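Local coordinates for protein short-chain-enoyl-CoA hydratase (Clostridium acetobutylicum, PDB 5Z7R) that catalyses the reversible hydration of crotonyl-CoA, and also accepts hexenoyl-CoA but not longer analogues, in butanoate metabolism, at residues Q166-A170 against D171-R175. Sequence-based numbering, arbitrary orientation.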
loop_
_atom_site.group_PDB
_atom_site.type_symbol
_atom_site.label_atom_id
_atom_site.label_comp_id
_atom_site.label_asym_id
_atom_site.label_seq_id
_atom_site.Cartn_x
_atom_site.Cartn_y
_atom_site.Cartn_z
ATOM N N GLN A 166 13.880 24.080 -14.140
ATOM C CA GLN A 166 15.255 24.473 -14.438
ATOM C C GLN A 166 16.094 23.246 -14.426
ATOM O O GLN A 166 15.742 22.287 -13.763
ATOM C CB GLN A 166 15.776 25.455 -13.412
ATOM C CG GLN A 166 14.989 26.757 -13.336
ATOM C CD GLN A 166 15.493 27.704 -12.251
ATOM O OE1 GLN A 166 16.148 28.699 -12.551
ATOM N NE2 GLN A 166 15.169 27.411 -10.985
ATOM N N ASN A 167 17.207 23.278 -15.157
ATOM C CA ASN A 167 18.053 22.103 -15.329
ATOM C C ASN A 167 19.150 22.064 -14.302
ATOM O O ASN A 167 19.384 23.035 -13.621
ATOM C CB ASN A 167 18.683 22.053 -16.728
ATOM C CG ASN A 167 17.644 22.035 -17.824
ATOM O OD1 ASN A 167 16.797 21.131 -17.888
ATOM N ND2 ASN A 167 17.680 23.036 -18.681
ATOM N N ILE A 168 19.812 20.923 -14.195
ATOM C CA ILE A 168 20.923 20.780 -13.296
ATOM C C ILE A 168 22.037 20.078 -14.040
ATOM O O ILE A 168 21.771 19.331 -14.987
ATOM C CB ILE A 168 20.549 20.002 -12.016
ATOM C CG1 ILE A 168 19.793 18.715 -12.336
ATOM C CG2 ILE A 168 19.696 20.876 -11.129
ATOM C CD1 ILE A 168 20.016 17.578 -11.339
ATOM N N LYS A 169 23.274 20.316 -13.603
ATOM C CA LYS A 169 24.430 19.683 -14.222
ATOM C C LYS A 169 24.682 18.343 -13.604
ATOM O O LYS A 169 24.180 18.007 -12.524
ATOM C CB LYS A 169 25.688 20.531 -14.052
ATOM C CG LYS A 169 25.681 21.915 -14.694
ATOM C CD LYS A 169 27.123 22.411 -14.834
ATOM C CE LYS A 169 27.228 23.787 -15.476
ATOM N NZ LYS A 169 27.192 24.902 -14.484
ATOM N N ALA A 170 25.525 17.584 -14.274
ATOM C CA ALA A 170 25.798 16.219 -13.868
ATOM C C ALA A 170 26.303 16.104 -12.440
ATOM O O ALA A 170 26.120 15.043 -11.809
ATOM C CB ALA A 170 26.793 15.586 -14.818
ATOM N N ASP A 171 26.935 17.176 -11.944
ATOM C CA ASP A 171 27.497 17.180 -10.577
ATOM C C ASP A 171 26.394 17.295 -9.512
ATOM O O ASP A 171 26.439 16.586 -8.522
ATOM C CB ASP A 171 28.630 18.232 -10.378
ATOM C CG ASP A 171 28.217 19.647 -10.745
ATOM O OD1 ASP A 171 27.104 19.840 -11.242
ATOM O OD2 ASP A 171 29.011 20.584 -10.542
ATOM N N GLU A 172 25.417 18.175 -9.744
ATOM C CA GLU A 172 24.204 18.218 -8.932
ATOM C C GLU A 172 23.493 16.888 -9.019
ATOM O O GLU A 172 22.958 16.382 -8.028
ATOM C CB GLU A 172 23.211 19.292 -9.417
ATOM C CG GLU A 172 22.984 20.492 -8.498
ATOM C CD GLU A 172 22.486 20.158 -7.083
ATOM O OE1 GLU A 172 21.525 20.801 -6.608
ATOM O OE2 GLU A 172 23.070 19.277 -6.428
ATOM N N ALA A 173 23.472 16.327 -10.221
ATOM C CA ALA A 173 22.745 15.090 -10.417
ATOM C C ALA A 173 23.329 13.966 -9.576
ATOM O O ALA A 173 22.576 13.164 -9.028
ATOM C CB ALA A 173 22.688 14.709 -11.880
ATOM N N LEU A 174 24.652 13.894 -9.474
ATOM C CA LEU A 174 25.280 12.856 -8.647
ATOM C C LEU A 174 25.004 13.152 -7.183
ATOM O O LEU A 174 24.634 12.270 -6.437
ATOM C CB LEU A 174 26.790 12.803 -8.881
ATOM C CG LEU A 174 27.642 11.726 -8.215
ATOM C CD1 LEU A 174 27.390 10.332 -8.806
ATOM C CD2 LEU A 174 29.116 12.116 -8.339
ATOM N N ARG A 175 25.161 14.405 -6.779
ATOM C CA ARG A 175 24.892 14.789 -5.406
ATOM C C ARG A 175 23.536 14.301 -4.898
ATOM O O ARG A 175 23.419 13.784 -3.783
ATOM C CB ARG A 175 24.979 16.301 -5.232
ATOM C CG ARG A 175 24.740 16.669 -3.778
ATOM C CD ARG A 175 25.097 18.089 -3.409
ATOM N NE ARG A 175 24.033 18.984 -3.792
ATOM C CZ ARG A 175 22.843 19.073 -3.203
ATOM N NH1 ARG A 175 22.529 18.304 -2.157
ATOM N NH2 ARG A 175 21.954 19.946 -3.682
#
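Lys169 and Ala173 are joined by a backbone hydrogen bond at the start of a short helix, Ala173 N to Lys169 O at 2.9 Å, and Leu174 N follows with a bond to Ala170 O. The motif is a strand-to-helix junction in the crotonase fold: strand 168-169, outermost within this chain and antiparallel to strand 129-131 in the smaller sheet, turns straight into helix 170-175, with Lys169 at the N-cap position. The two carbonyls are used differently. The amide nitrogen of Ala173 lies in the carbonyl plane of Lys169, whereas that of Leu174 is tilted 34° from the plane of its acceptor.

Asp171 shows how an acid in the first turn can serve its own helix end. With CG between the backbone N and the carbonyl carbon (chi1 55°), the carboxylate folds back, and Asp171 OD1 accepts the amide N of Glu172 at 2.8 Å from above the carboxylate plane. The same Asp171 OD1 rests 3.2 Å from Lys169 CB. Lys169 NZ stays 6.0 Å from Asp171 OD1, so any attraction between the two charges is probably modest.

The apolar half of the junction belongs to Ile168. Its CB packs against Glu172 CB, while Ile168 CD1 lies 3.8 Å from Ala173 CA and also touches the methyl of Ala173. Phe130 of the neighbouring strand contacts both Ile168 and Ala173, and Val182 covers Ala170 and Leu174, so the turn touches both strand 129-131 of the smaller sheet and strand 182-183 of the larger one.

Further along, the Glu172 chain bends at chi2 (-58°) and carries its carboxylate toward Arg175 one turn on. There Arg175 NE makes a weak, salt-bridged hydrogen bond to OE2, and Arg175 NH2 meets the syn lone pair of Glu172 OE1 at 3.1 Å.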